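Local coordinates for protein LRA-12 (PDB 5AEB) that hydrolyses beta-lactam antibiotics, carbapenems among them, as a class B3 metallo-beta-lactamase with a two-zinc active site, at residues I146-L156 with S165-K173; E9-P20 with G55-I63. All coordinates share one frame; numbering follows the deposited sequence.

Overall arrangement
Both segments of interaction 2 (9-20 with 55-63) precede those of interaction 1 (146-156 with 165-173) in the chain. Their centres lie about 26 Å apart, with the middle of the molecule between them, and their nearest atoms are about 14 Å apart. Interaction 1 is a buried hairpin in the five-stranded sheet; interaction 2 is a surface contact in which the N-terminal loop rests on the start of helix 60-69, next to the seven-stranded sheet. Two such sheets with helices outside them make the alpha-beta/beta-alpha sandwich of metallo-beta-lactamases. Trp17 of interaction 2 comes about 5 Å from a zinc ion, side chain to metal; of interaction 1, the Ser165 end of 165-173 nears the zinc site, at about 7 Å.

Interaction 1 of 2, residues I146-L156 with S165-K173; sequences IQLGDTKLVML and SCSFLFDTK
The ring of Phe168 is met obliquely by three side chains of 146-156: Met155 CG lies 3.6 Å from Phe168 CE1, Ile146 CD1 approaches the same carbon, and Leu153 CD2 packs near Phe168 CB. The Phe170 ring is also approached obliquely. Its chi1 of 72° puts CG between the backbone N and the carbonyl carbon, laying the ring alongside Leu153, which points the same way with Leu153 CD1 3.6 Å from Phe170 CB; Thr151 CG2 is near Phe170 CD2.

Leu153, Met155, Phe168 and Phe170 project from one face of the antiparallel hairpin of strands 151-157 and 166-173; Ile146 joins them from the neighbouring strand 145-148. Val154-Leu169 and Leu156-Ser167 are its hydrogen-bonded pairs; Leu156 N reaches Ser167 O at 2.7 Å and 178°. On the other face Leu156 CD1 touches Leu169 CB at 4.1 Å. Farther along, two waters replace direct bonds, each linking Lys152 to the backbone of Asp171.

Ile43 and Leu81 of the seven-stranded sheet touch the aromatic face, making it part of the core of the sandwich. Its apolar side chains, over directly paired backbone polar groups, suit that face to burial, with water completing the pairing where the strands diverge.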
ATOM      1  N   ILE A 146      -9.585  -5.352 -10.677  1.00 25.61           N
ATOM      2  CA  ILE A 146      -8.410  -5.992 -11.209  1.00 25.63           C
ATOM      3  C   ILE A 146      -8.632  -7.470 -10.947  1.00 26.55           C
ATOM      4  O   ILE A 146      -8.734  -7.897  -9.788  1.00 25.58           O
ATOM      5  CB  ILE A 146      -7.132  -5.490 -10.519  1.00 24.39           C
ATOM      6  CG1 ILE A 146      -6.991  -3.980 -10.657  1.00 24.18           C
ATOM      7  CG2 ILE A 146      -5.909  -6.203 -11.085  1.00 24.68           C
ATOM      8  CD1 ILE A 146      -6.549  -3.306  -9.382  1.00 23.06           C
ATOM      9  N   GLN A 147      -8.718  -8.232 -12.037  1.00 28.64           N
ATOM     10  CA  GLN A 147      -8.893  -9.684 -12.003  1.00 30.69           C
ATOM     11  C   GLN A 147      -7.645 -10.454 -12.410  1.00 30.06           C
ATOM     12  O   GLN A 147      -7.056 -10.179 -13.454  1.00 30.11           O
ATOM     13  CB  GLN A 147      -9.994 -10.110 -12.953  1.00 34.35           C
ATOM     14  CG  GLN A 147     -11.335  -9.455 -12.697  1.00 38.45           C
ATOM     15  CD  GLN A 147     -12.472 -10.447 -12.826  1.00 41.91           C
ATOM     16  OE1 GLN A 147     -13.555 -10.108 -13.303  1.00 46.96           O
ATOM     17  NE2 GLN A 147     -12.229 -11.682 -12.400  1.00 42.96           N
ATOM     18  N   LEU A 148      -7.267 -11.433 -11.587  1.00 29.31           N
ATOM     19  CA  LEU A 148      -6.236 -12.380 -11.935  1.00 28.65           C
ATOM     20  C   LEU A 148      -6.664 -13.744 -11.393  1.00 29.07           C
ATOM     21  O   LEU A 148      -6.884 -13.904 -10.175  1.00 28.24           O
ATOM     22  CB  LEU A 148      -4.885 -11.959 -11.343  1.00 27.51           C
ATOM     23  CG  LEU A 148      -3.698 -12.781 -11.868  1.00 27.68           C
ATOM     24  CD1 LEU A 148      -3.483 -12.568 -13.358  1.00 28.17           C
ATOM     25  CD2 LEU A 148      -2.441 -12.463 -11.090  1.00 27.24           C
ATOM     26  N   GLY A 149      -6.789 -14.713 -12.301  1.00 29.90           N
ATOM     27  CA  GLY A 149      -7.430 -15.989 -12.009  1.00 30.32           C
ATOM     28  C   GLY A 149      -8.810 -15.784 -11.411  1.00 30.23           C
ATOM     29  O   GLY A 149      -9.669 -15.130 -11.998  1.00 29.77           O
ATOM     30  N   ASP A 150      -9.019 -16.338 -10.228  1.00 30.41           N
ATOM     31  CA  ASP A 150     -10.315 -16.222  -9.592  1.00 31.22           C
ATOM     32  C   ASP A 150     -10.348 -15.079  -8.554  1.00 29.79           C
ATOM     33  O   ASP A 150     -11.330 -14.915  -7.844  1.00 29.93           O
ATOM     34  CB  ASP A 150     -10.711 -17.571  -8.954  1.00 33.77           C
ATOM     35  CG  ASP A 150     -10.774 -18.718  -9.969  1.00 35.96           C
ATOM     36  OD1 ASP A 150     -11.237 -18.496 -11.113  1.00 37.86           O
ATOM     37  OD2 ASP A 150     -10.363 -19.854  -9.622  1.00 37.52           O
ATOM     38  N   THR A 151      -9.262 -14.313  -8.458  1.00 28.48           N
ATOM     39  CA  THR A 151      -9.193 -13.174  -7.543  1.00 27.05           C
ATOM     40  C   THR A 151      -9.647 -11.917  -8.287  1.00 26.46           C
ATOM     41  O   THR A 151      -9.321 -11.721  -9.463  1.00 26.85           O
ATOM     42  CB  THR A 151      -7.760 -13.050  -6.960  1.00 26.75           C
ATOM     43  OG1 THR A 151      -7.463 -14.231  -6.207  1.00 27.07           O
ATOM     44  CG2 THR A 151      -7.591 -11.834  -6.050  1.00 25.67           C
ATOM     45  N   LYS A 152     -10.441 -11.097  -7.611  1.00 25.78           N
ATOM     46  CA  LYS A 152     -10.880  -9.814  -8.128  1.00 25.27           C
ATOM     47  C   LYS A 152     -10.656  -8.740  -7.061  1.00 24.17           C
ATOM     48  O   LYS A 152     -11.198  -8.841  -5.960  1.00 23.93           O
ATOM     49  CB  LYS A 152     -12.356  -9.908  -8.480  1.00 26.61           C
ATOM     50  CG  LYS A 152     -12.973  -8.701  -9.153  1.00 27.30           C
ATOM     51  CD  LYS A 152     -14.352  -9.080  -9.679  1.00 29.11           C
ATOM     52  CE  LYS A 152     -14.993  -7.950 -10.476  1.00 30.17           C
ATOM     53  NZ  LYS A 152     -16.183  -8.402 -11.255  1.00 31.87           N
ATOM     54  N   LEU A 153      -9.826  -7.740  -7.371  1.00 23.18           N
ATOM     55  CA  LEU A 153      -9.605  -6.594  -6.487  1.00 22.16           C
ATOM     56  C   LEU A 153     -10.435  -5.397  -6.937  1.00 22.17           C
ATOM     57  O   LEU A 153     -10.582  -5.151  -8.130  1.00 22.68           O
ATOM     58  CB  LEU A 153      -8.135  -6.197  -6.462  1.00 21.97           C
ATOM     59  CG  LEU A 153      -7.270  -6.921  -5.410  1.00 21.86           C
ATOM     60  CD1 LEU A 153      -7.266  -8.418  -5.621  1.00 22.18           C
ATOM     61  CD2 LEU A 153      -5.847  -6.409  -5.454  1.00 21.69           C
ATOM     62  N   VAL A 154     -11.003  -4.678  -5.987  1.00 21.24           N
ATOM     63  CA  VAL A 154     -11.626  -3.424  -6.263  1.00 21.61           C
ATOM     64  C   VAL A 154     -10.696  -2.314  -5.729  1.00 21.21           C
ATOM     65  O   VAL A 154     -10.399  -2.260  -4.513  1.00 20.01           O
ATOM     66  CB  VAL A 154     -13.007  -3.296  -5.590  1.00 22.09           C
ATOM     67  CG1 VAL A 154     -13.621  -1.939  -5.927  1.00 22.71           C
ATOM     68  CG2 VAL A 154     -13.949  -4.380  -6.090  1.00 22.90           C
ATOM     69  N   MET A 155     -10.243  -1.441  -6.632  1.00 21.52           N
ATOM     70  CA  MET A 155      -9.517  -0.242  -6.201  1.00 21.66           C
ATOM     71  C   MET A 155     -10.441   0.837  -5.667  1.00 20.97           C
ATOM     72  O   MET A 155     -11.396   1.188  -6.317  1.00 21.59           O
ATOM     73  CB  MET A 155      -8.681   0.360  -7.315  1.00 23.58           C
ATOM     74  CG  MET A 155      -7.590   1.254  -6.743  1.00 24.78           C
ATOM     75  SD  MET A 155      -7.157   2.585  -7.858  1.00 31.66           S
ATOM     76  CE  MET A 155      -8.645   3.591  -7.727  1.00 28.15           C
ATOM     77  N   LEU A 156     -10.156   1.341  -4.473  1.00 19.81           N
ATOM     78  CA  LEU A 156     -10.908   2.476  -3.913  1.00 19.62           C
ATOM     79  C   LEU A 156     -10.054   3.737  -3.892  1.00 19.36           C
ATOM     80  O   LEU A 156      -9.002   3.766  -3.261  1.00 18.93           O
ATOM     81  CB  LEU A 156     -11.377   2.151  -2.493  1.00 19.27           C
ATOM     82  CG  LEU A 156     -12.208   0.874  -2.417  1.00 19.56           C
ATOM     83  CD1 LEU A 156     -12.371   0.418  -0.972  1.00 19.33           C
ATOM     84  CD2 LEU A 156     -13.540   0.974  -3.155  1.00 20.26           C
ATOM     85  N   SER A 165      -3.652   8.255  -3.765  1.00 19.67           N
ATOM     86  CA  SER A 165      -3.568   7.146  -2.821  1.00 19.16           C
ATOM     87  C   SER A 165      -4.899   6.370  -2.816  1.00 18.89           C
ATOM     88  O   SER A 165      -5.984   6.926  -3.110  1.00 19.08           O
ATOM     89  CB  SER A 165      -3.082   7.565  -1.421  1.00 19.08           C
ATOM     90  OG  SER A 165      -3.625   8.799  -0.995  1.00 19.24           O
ATOM     91  N   CYS A 166      -4.807   5.080  -2.503  1.00 18.60           N
ATOM     92  CA  CYS A 166      -5.929   4.176  -2.748  1.00 18.50           C
ATOM     93  C   CYS A 166      -5.840   2.934  -1.883  1.00 18.21           C
ATOM     94  O   CYS A 166      -4.785   2.600  -1.349  1.00 18.16           O
ATOM     95  CB  CYS A 166      -5.959   3.770  -4.240  1.00 18.80           C
ATOM     96  SG  CYS A 166      -4.437   2.923  -4.740  1.00 18.87           S
ATOM     97  N   SER A 167      -6.966   2.253  -1.751  1.00 18.19           N
ATOM     98  CA  SER A 167      -7.026   1.006  -1.023  1.00 18.06           C
ATOM     99  C   SER A 167      -7.551  -0.066  -2.008  1.00 18.19           C
ATOM    100  O   SER A 167      -8.089   0.275  -3.077  1.00 18.43           O
ATOM    101  CB  SER A 167      -7.986   1.180   0.153  1.00 18.12           C
ATOM    102  OG  SER A 167      -7.485   2.142   1.077  1.00 18.11           O
ATOM    103  N   PHE A 168      -7.406  -1.325  -1.628  1.00 18.17           N
ATOM    104  CA  PHE A 168      -7.912  -2.444  -2.384  1.00 18.36           C
ATOM    105  C   PHE A 168      -8.770  -3.317  -1.485  1.00 18.48           C
ATOM    106  O   PHE A 168      -8.389  -3.673  -0.376  1.00 18.44           O
ATOM    107  CB  PHE A 168      -6.795  -3.280  -3.035  1.00 18.43           C
ATOM    108  CG  PHE A 168      -5.872  -2.477  -3.888  1.00 18.49           C
ATOM    109  CD1 PHE A 168      -6.180  -2.228  -5.216  1.00 18.80           C
ATOM    110  CD2 PHE A 168      -4.723  -1.919  -3.345  1.00 18.41           C
ATOM    111  CE1 PHE A 168      -5.333  -1.448  -6.008  1.00 19.02           C
ATOM    112  CE2 PHE A 168      -3.876  -1.156  -4.114  1.00 18.61           C
ATOM    113  CZ  PHE A 168      -4.194  -0.902  -5.448  1.00 18.91           C
ATOM    114  N   LEU A 169      -9.946  -3.628  -1.994  1.00 18.80           N
ATOM    115  CA  LEU A 169     -10.921  -4.470  -1.338  1.00 19.11           C
ATOM    116  C   LEU A 169     -11.098  -5.739  -2.189  1.00 19.42           C
ATOM    117  O   LEU A 169     -11.347  -5.660  -3.415  1.00 19.65           O
ATOM    118  CB  LEU A 169     -12.241  -3.698  -1.258  1.00 19.47           C
ATOM    119  CG  LEU A 169     -13.465  -4.237  -0.522  1.00 20.02           C
ATOM    120  CD1 LEU A 169     -13.139  -4.315   0.969  1.00 19.92           C
ATOM    121  CD2 LEU A 169     -14.610  -3.229  -0.805  1.00 20.50           C
ATOM    122  N   PHE A 170     -10.922  -6.901  -1.551  1.00 19.77           N
ATOM    123  CA  PHE A 170     -11.061  -8.192  -2.241  1.00 20.79           C
ATOM    124  C   PHE A 170     -11.353  -9.336  -1.283  1.00 21.92           C
ATOM    125  O   PHE A 170     -10.978  -9.285  -0.100  1.00 21.62           O
ATOM    126  CB  PHE A 170      -9.814  -8.547  -3.077  1.00 20.22           C
ATOM    127  CG  PHE A 170      -8.623  -8.932  -2.254  1.00 20.03           C
ATOM    128  CD1 PHE A 170      -7.878  -7.952  -1.572  1.00 19.63           C
ATOM    129  CD2 PHE A 170      -8.238 -10.273  -2.145  1.00 20.43           C
ATOM    130  CE1 PHE A 170      -6.787  -8.297  -0.781  1.00 19.89           C
ATOM    131  CE2 PHE A 170      -7.123 -10.624  -1.378  1.00 20.57           C
ATOM    132  CZ  PHE A 170      -6.404  -9.649  -0.690  1.00 20.22           C
ATOM    133  N   ASP A 171     -12.024 -10.355  -1.824  1.00 23.40           N
ATOM    134  CA  ASP A 171     -12.268 -11.605  -1.125  1.00 25.04           C
ATOM    135  C   ASP A 171     -11.187 -12.656  -1.395  1.00 25.89           C
ATOM    136  O   ASP A 171     -10.754 -12.811  -2.529  1.00 25.39           O
ATOM    137  CB  ASP A 171     -13.632 -12.158  -1.534  1.00 25.96           C
ATOM    138  CG  ASP A 171     -14.754 -11.294  -1.056  1.00 26.38           C
ATOM    139  OD1 ASP A 171     -14.630 -10.739   0.056  1.00 26.66           O
ATOM    140  OD2 ASP A 171     -15.768 -11.161  -1.761  1.00 27.09           O
ATOM    141  N   THR A 172     -10.732 -13.327  -0.335  1.00 27.29           N
ATOM    142  CA  THR A 172      -9.993 -14.581  -0.451  1.00 29.27           C
ATOM    143  C   THR A 172     -10.667 -15.673   0.334  1.00 31.17           C
ATOM    144  O   THR A 172     -11.506 -15.404   1.189  1.00 31.68           O
ATOM    145  CB  THR A 172      -8.643 -14.587   0.270  1.00 29.36           C
ATOM    146  OG1 THR A 172      -8.383 -13.340   0.896  1.00 30.17           O
ATOM    147  CG2 THR A 172      -7.560 -14.991  -0.633  1.00 28.77           C
ATOM    148  N   LYS A 173     -10.207 -16.899   0.121  1.00 32.82           N
ATOM    149  CA  LYS A 173     -10.668 -18.019   0.912  1.00 34.89           C
ATOM    150  C   LYS A 173      -9.521 -18.960   1.298  1.00 35.69           C
ATOM    151  O   LYS A 173      -8.529 -19.103   0.566  1.00 35.03           O
ATOM    152  CB  LYS A 173     -11.764 -18.769   0.160  1.00 36.57           C
ATOM    153  CG  LYS A 173     -11.290 -19.392  -1.145  1.00 38.20           C
ATOM    154  CD  LYS A 173     -12.358 -20.279  -1.769  1.00 41.24           C
ATOM    155  CE  LYS A 173     -13.437 -19.480  -2.487  1.00 42.64           C
ATOM    156  NZ  LYS A 173     -14.557 -20.377  -2.906  1.00 45.98           N
TER
HETATM  157  O   HOH W   1     -11.420 -12.277  -5.051  1.00 20.01           O
HETATM  158  O   HOH W   2     -13.182 -10.252  -4.182  1.00 21.05           O

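Interaction 2 of 2, residues E9-P20 with G55-I63; sequences EPTVSNADWSKP and GLAASALQI
Leu56 is the apolar centre of the contact. Its CD2 meets Val12 CG2 tip to tip at 3.9 Å, its CD1 lies 3.9 Å from Trp17 CB, and its side chain crosses that of Trp17 at about a right angle. Glu9 also crosses Leu56 nearly perpendicularly, and its carboxylate grips the turn that follows: Glu9 OE1 uses its syn lone pair to accept from Ala57 N at 3.0 Å and 164°. The other oxygen, OE2, accepts a hydrogen bond from water 3, which in turn accepts from Ala58 N. The extended Glu9 chain, with CG anti to the backbone N (chi1 -175°), carries the carboxylate to the amide of Ala57, and through water 3 to that of Ala58.

At the far end Gln62 NE2 gives a weak bond to Ser18 O (3.1 Å), while Gln62 OE1 lies against Pro20 CA. Water 4 joins the two backbones between these ends, donating to Trp17 O and accepting from Leu56 N.

Each segment is braced internally. Leu56 O receives both Ser59 OG (2.6 Å) and Ser59 N, fixing the turn ahead of the helix. In the loop, an Asx turn from Asn14 OD1 to Asp16 N leads into Trp17, and Asn14 CB sits over one face of the indole, nearer its margin than its middle, 4.0 Å from the ring plane.

Farther out, the Trp17 ring meets that of the zinc ligand His227 at about 45°. Tyr87 of helix 87-90 touches Glu9, Trp17 and Leu56. Helix 93-100 packs against Ala60 and Ile63 of helix 60-69; the N-terminal loop, ahead of strand 24-27, lies over the start of that helix.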
ATOM      1  N   GLU A   9      17.058   9.077  -2.994  1.00 37.65           N
ATOM      2  CA  GLU A   9      16.142   8.693  -1.938  1.00 36.33           C
ATOM      3  C   GLU A   9      16.420   9.539  -0.700  1.00 36.80           C
ATOM      4  O   GLU A   9      17.573   9.617  -0.254  1.00 37.05           O
ATOM      5  CB  GLU A   9      16.332   7.224  -1.613  1.00 35.11           C
ATOM      6  CG  GLU A   9      15.330   6.701  -0.612  1.00 33.92           C
ATOM      7  CD  GLU A   9      15.224   5.207  -0.676  1.00 32.85           C
ATOM      8  OE1 GLU A   9      14.479   4.694  -1.551  1.00 31.95           O
ATOM      9  OE2 GLU A   9      15.909   4.558   0.136  1.00 32.70           O
ATOM     10  N   PRO A  10      15.366  10.167  -0.136  1.00 36.09           N
ATOM     11  CA  PRO A  10      15.540  10.984   1.069  1.00 36.72           C
ATOM     12  C   PRO A  10      16.117  10.170   2.232  1.00 36.74           C
ATOM     13  O   PRO A  10      15.977   8.942   2.251  1.00 36.45           O
ATOM     14  CB  PRO A  10      14.105  11.428   1.399  1.00 36.07           C
ATOM     15  CG  PRO A  10      13.394  11.331   0.094  1.00 35.21           C
ATOM     16  CD  PRO A  10      13.953  10.092  -0.526  1.00 34.69           C
ATOM     17  N   THR A  11      16.768  10.861   3.171  1.00 37.57           N
ATOM     18  CA  THR A  11      17.318  10.260   4.384  1.00 37.95           C
ATOM     19  C   THR A  11      16.247   9.474   5.122  1.00 36.63           C
ATOM     20  O   THR A  11      15.148   9.987   5.364  1.00 36.25           O
ATOM     21  CB  THR A  11      17.873  11.353   5.329  1.00 39.83           C
ATOM     22  OG1 THR A  11      18.872  12.118   4.630  1.00 42.04           O
ATOM     23  CG2 THR A  11      18.455  10.755   6.618  1.00 39.11           C
ATOM     24  N   VAL A  12      16.560   8.230   5.461  1.00 35.93           N
ATOM     25  CA  VAL A  12      15.644   7.410   6.250  1.00 35.08           C
ATOM     26  C   VAL A  12      16.215   7.289   7.652  1.00 36.07           C
ATOM     27  O   VAL A  12      17.288   6.726   7.828  1.00 36.89           O
ATOM     28  CB  VAL A  12      15.427   5.995   5.653  1.00 33.74           C
ATOM     29  CG1 VAL A  12      14.514   5.164   6.570  1.00 32.89           C
ATOM     30  CG2 VAL A  12      14.872   6.085   4.240  1.00 32.20           C
ATOM     31  N   SER A  13      15.481   7.816   8.631  1.00 36.62           N
ATOM     32  CA  SER A  13      15.888   7.804  10.034  1.00 38.19           C
ATOM     33  C   SER A  13      15.393   6.561  10.795  1.00 37.26           C
ATOM     34  O   SER A  13      15.930   6.224  11.837  1.00 38.21           O
ATOM     35  CB  SER A  13      15.383   9.078  10.729  1.00 40.24           C
ATOM     36  OG  SER A  13      13.959   9.197  10.597  1.00 41.00           O
ATOM     37  N   ASN A  14      14.379   5.886  10.259  1.00 35.24           N
ATOM     38  CA  ASN A  14      13.727   4.749  10.913  1.00 33.71           C
ATOM     39  C   ASN A  14      14.279   3.411  10.412  1.00 32.81           C
ATOM     40  O   ASN A  14      13.909   2.947   9.326  1.00 32.07           O
ATOM     41  CB  ASN A  14      12.220   4.846  10.627  1.00 32.87           C
ATOM     42  CG  ASN A  14      11.396   3.799  11.349  1.00 32.33           C
ATOM     43  OD1 ASN A  14      11.874   2.731  11.739  1.00 32.48           O
ATOM     44  ND2 ASN A  14      10.130   4.103  11.511  1.00 32.00           N
ATOM     45  N   ALA A  15      15.146   2.791  11.202  1.00 32.73           N
ATOM     46  CA  ALA A  15      15.784   1.520  10.838  1.00 32.60           C
ATOM     47  C   ALA A  15      14.812   0.395  10.461  1.00 31.57           C
ATOM     48  O   ALA A  15      15.154  -0.465   9.661  1.00 31.33           O
ATOM     49  CB  ALA A  15      16.715   1.046  11.943  1.00 33.29           C
ATOM     50  N   ASP A  16      13.620   0.391  11.054  1.00 31.43           N
ATOM     51  CA  ASP A  16      12.589  -0.616  10.758  1.00 30.80           C
ATOM     52  C   ASP A  16      12.104  -0.613   9.294  1.00 29.27           C
ATOM     53  O   ASP A  16      11.533  -1.609   8.835  1.00 28.61           O
ATOM     54  CB  ASP A  16      11.388  -0.461  11.717  1.00 31.71           C
ATOM     55  CG  ASP A  16      11.697  -0.960  13.135  1.00 33.91           C
ATOM     56  OD1 ASP A  16      12.747  -1.610  13.337  1.00 35.09           O
ATOM     57  OD2 ASP A  16      10.891  -0.710  14.062  1.00 35.29           O
ATOM     58  N   TRP A  17      12.319   0.493   8.570  1.00 28.38           N
ATOM     59  CA  TRP A  17      11.951   0.546   7.157  1.00 27.41           C
ATOM     60  C   TRP A  17      12.750  -0.428   6.333  1.00 27.88           C
ATOM     61  O   TRP A  17      12.232  -1.026   5.423  1.00 28.04           O
ATOM     62  CB  TRP A  17      12.069   1.965   6.622  1.00 26.93           C
ATOM     63  CG  TRP A  17      10.937   2.877   7.052  1.00 26.58           C
ATOM     64  CD1 TRP A  17      10.013   2.683   8.088  1.00 26.47           C
ATOM     65  CD2 TRP A  17      10.583   4.188   6.480  1.00 26.32           C
ATOM     66  NE1 TRP A  17       9.133   3.736   8.158  1.00 26.39           N
ATOM     67  CE2 TRP A  17       9.430   4.678   7.252  1.00 26.15           C
ATOM     68  CE3 TRP A  17      11.106   4.983   5.471  1.00 26.21           C
ATOM     69  CZ2 TRP A  17       8.822   5.903   6.978  1.00 26.52           C
ATOM     70  CZ3 TRP A  17      10.475   6.204   5.194  1.00 26.18           C
ATOM     71  CH2 TRP A  17       9.369   6.657   5.938  1.00 26.30           C
ATOM     72  N   SER A  18      14.016  -0.625   6.657  1.00 29.14           N
ATOM     73  CA  SER A  18      14.844  -1.575   5.922  1.00 30.05           C
ATOM     74  C   SER A  18      15.074  -2.891   6.657  1.00 30.77           C
ATOM     75  O   SER A  18      15.579  -3.837   6.069  1.00 30.49           O
ATOM     76  CB  SER A  18      16.190  -0.936   5.575  1.00 30.94           C
ATOM     77  OG  SER A  18      16.804  -0.522   6.778  1.00 31.61           O
ATOM     78  N   LYS A  19      14.688  -2.962   7.929  1.00 31.92           N
ATOM     79  CA  LYS A  19      14.840  -4.181   8.720  1.00 33.51           C
ATOM     80  C   LYS A  19      14.073  -5.394   8.127  1.00 33.12           C
ATOM     81  O   LYS A  19      12.870  -5.329   7.957  1.00 33.07           O
ATOM     82  CB  LYS A  19      14.394  -3.884  10.152  1.00 34.87           C
ATOM     83  CG  LYS A  19      14.590  -5.017  11.145  1.00 35.99           C
ATOM     84  CD  LYS A  19      14.519  -4.480  12.557  1.00 37.50           C
ATOM     85  CE  LYS A  19      14.854  -5.571  13.573  1.00 39.59           C
ATOM     86  NZ  LYS A  19      13.666  -6.418  13.865  1.00 39.41           N
ATOM     87  N   PRO A  20      14.771  -6.496   7.793  1.00 34.00           N
ATOM     88  CA  PRO A  20      14.040  -7.666   7.247  1.00 33.11           C
ATOM     89  C   PRO A  20      13.067  -8.296   8.236  1.00 32.69           C
ATOM     90  O   PRO A  20      13.289  -8.261   9.448  1.00 33.36           O
ATOM     91  CB  PRO A  20      15.157  -8.678   6.918  1.00 34.23           C
ATOM     92  CG  PRO A  20      16.386  -8.175   7.631  1.00 35.45           C
ATOM     93  CD  PRO A  20      16.238  -6.676   7.700  1.00 35.15           C
ATOM     94  N   GLY A  55       9.352  -1.705  -0.664  1.00 21.66           N
ATOM     95  CA  GLY A  55       9.883  -0.851   0.400  1.00 22.21           C
ATOM     96  C   GLY A  55      10.732   0.220  -0.259  1.00 22.76           C
ATOM     97  O   GLY A  55      10.366   0.714  -1.338  1.00 22.23           O
ATOM     98  N   LEU A  56      11.860   0.565   0.377  1.00 23.32           N
ATOM     99  CA  LEU A  56      12.813   1.530  -0.193  1.00 23.99           C
ATOM    100  C   LEU A  56      13.566   0.943  -1.393  1.00 24.27           C
ATOM    101  O   LEU A  56      13.404  -0.227  -1.708  1.00 23.49           O
ATOM    102  CB  LEU A  56      13.817   1.981   0.881  1.00 24.48           C
ATOM    103  CG  LEU A  56      13.174   2.480   2.175  1.00 24.60           C
ATOM    104  CD1 LEU A  56      14.133   2.392   3.366  1.00 25.01           C
ATOM    105  CD2 LEU A  56      12.636   3.894   1.975  1.00 24.70           C
ATOM    106  N   ALA A  57      14.427   1.748  -2.023  1.00 25.15           N
ATOM    107  CA  ALA A  57      15.223   1.271  -3.164  1.00 26.10           C
ATOM    108  C   ALA A  57      15.901  -0.106  -2.951  1.00 26.76           C
ATOM    109  O   ALA A  57      15.780  -0.978  -3.824  1.00 27.59           O
ATOM    110  CB  ALA A  57      16.217   2.332  -3.640  1.00 26.42           C
ATOM    111  N   ALA A  58      16.527  -0.326  -1.789  1.00 27.09           N
ATOM    112  CA  ALA A  58      17.279  -1.585  -1.493  1.00 27.59           C
ATOM    113  C   ALA A  58      16.406  -2.804  -1.145  1.00 27.53           C
ATOM    114  O   ALA A  58      16.914  -3.931  -1.030  1.00 28.63           O
ATOM    115  CB  ALA A  58      18.315  -1.346  -0.386  1.00 28.15           C
ATOM    116  N   SER A  59      15.095  -2.589  -0.993  1.00 26.36           N
ATOM    117  CA  SER A  59      14.156  -3.649  -0.595  1.00 25.69           C
ATOM    118  C   SER A  59      13.909  -4.751  -1.659  1.00 25.36           C
ATOM    119  O   SER A  59      13.344  -5.810  -1.344  1.00 25.20           O
ATOM    120  CB  SER A  59      12.814  -3.026  -0.178  1.00 24.82           C
ATOM    121  OG  SER A  59      12.138  -2.483  -1.318  1.00 24.09           O
ATOM    122  N   ALA A  60      14.303  -4.512  -2.907  1.00 25.08           N
ATOM    123  CA  ALA A  60      14.060  -5.508  -3.939  1.00 25.29           C
ATOM    124  C   ALA A  60      14.612  -6.908  -3.610  1.00 25.84           C
ATOM    125  O   ALA A  60      13.925  -7.917  -3.851  1.00 25.48           O
ATOM    126  CB  ALA A  60      14.548  -5.028  -5.287  1.00 25.67           C
ATOM    127  N   LEU A  61      15.815  -6.975  -3.033  1.00 26.50           N
ATOM    128  CA  LEU A  61      16.384  -8.268  -2.580  1.00 27.17           C
ATOM    129  C   LEU A  61      15.479  -9.028  -1.588  1.00 27.23           C
ATOM    130  O   LEU A  61      15.177 -10.206  -1.796  1.00 26.97           O
ATOM    131  CB  LEU A  61      17.788  -8.085  -1.995  1.00 27.74           C
ATOM    132  CG  LEU A  61      18.519  -9.289  -1.350  1.00 28.79           C
ATOM    133  CD1 LEU A  61      18.592 -10.508  -2.294  1.00 28.54           C
ATOM    134  CD2 LEU A  61      19.912  -8.856  -0.869  1.00 29.13           C
ATOM    135  N   GLN A  62      15.046  -8.345  -0.521  1.00 27.37           N
ATOM    136  CA  GLN A  62      14.204  -8.959   0.501  1.00 27.38           C
ATOM    137  C   GLN A  62      12.900  -9.463  -0.085  1.00 26.40           C
ATOM    138  O   GLN A  62      12.447 -10.526   0.277  1.00 26.38           O
ATOM    139  CB  GLN A  62      13.830  -7.934   1.571  1.00 27.94           C
ATOM    140  CG  GLN A  62      14.851  -7.706   2.647  1.00 29.05           C
ATOM    141  CD  GLN A  62      14.406  -6.558   3.526  1.00 29.33           C
ATOM    142  OE1 GLN A  62      13.359  -6.641   4.179  1.00 29.59           O
ATOM    143  NE2 GLN A  62      15.159  -5.460   3.507  1.00 29.52           N
ATOM    144  N   ILE A  63      12.272  -8.647  -0.924  1.00 25.59           N
ATOM    145  CA  ILE A  63      11.007  -9.002  -1.577  1.00 25.24           C
ATOM    146  C   ILE A  63      11.120 -10.296  -2.409  1.00 25.55           C
ATOM    147  O   ILE A  63      10.333 -11.235  -2.211  1.00 24.86           O
ATOM    148  CB  ILE A  63      10.457  -7.818  -2.415  1.00 24.79           C
ATOM    149  CG1 ILE A  63      10.033  -6.696  -1.478  1.00 24.37           C
ATOM    150  CG2 ILE A  63       9.275  -8.265  -3.290  1.00 24.88           C
ATOM    151  CD1 ILE A  63      10.088  -5.313  -2.098  1.00 24.19           C
TER
HETATM  152  O   HOH W   3      16.981   2.100  -0.086  1.00 13.53           O
HETATM  153  O   HOH W   4      12.818  -1.221   2.550  1.00 19.91           O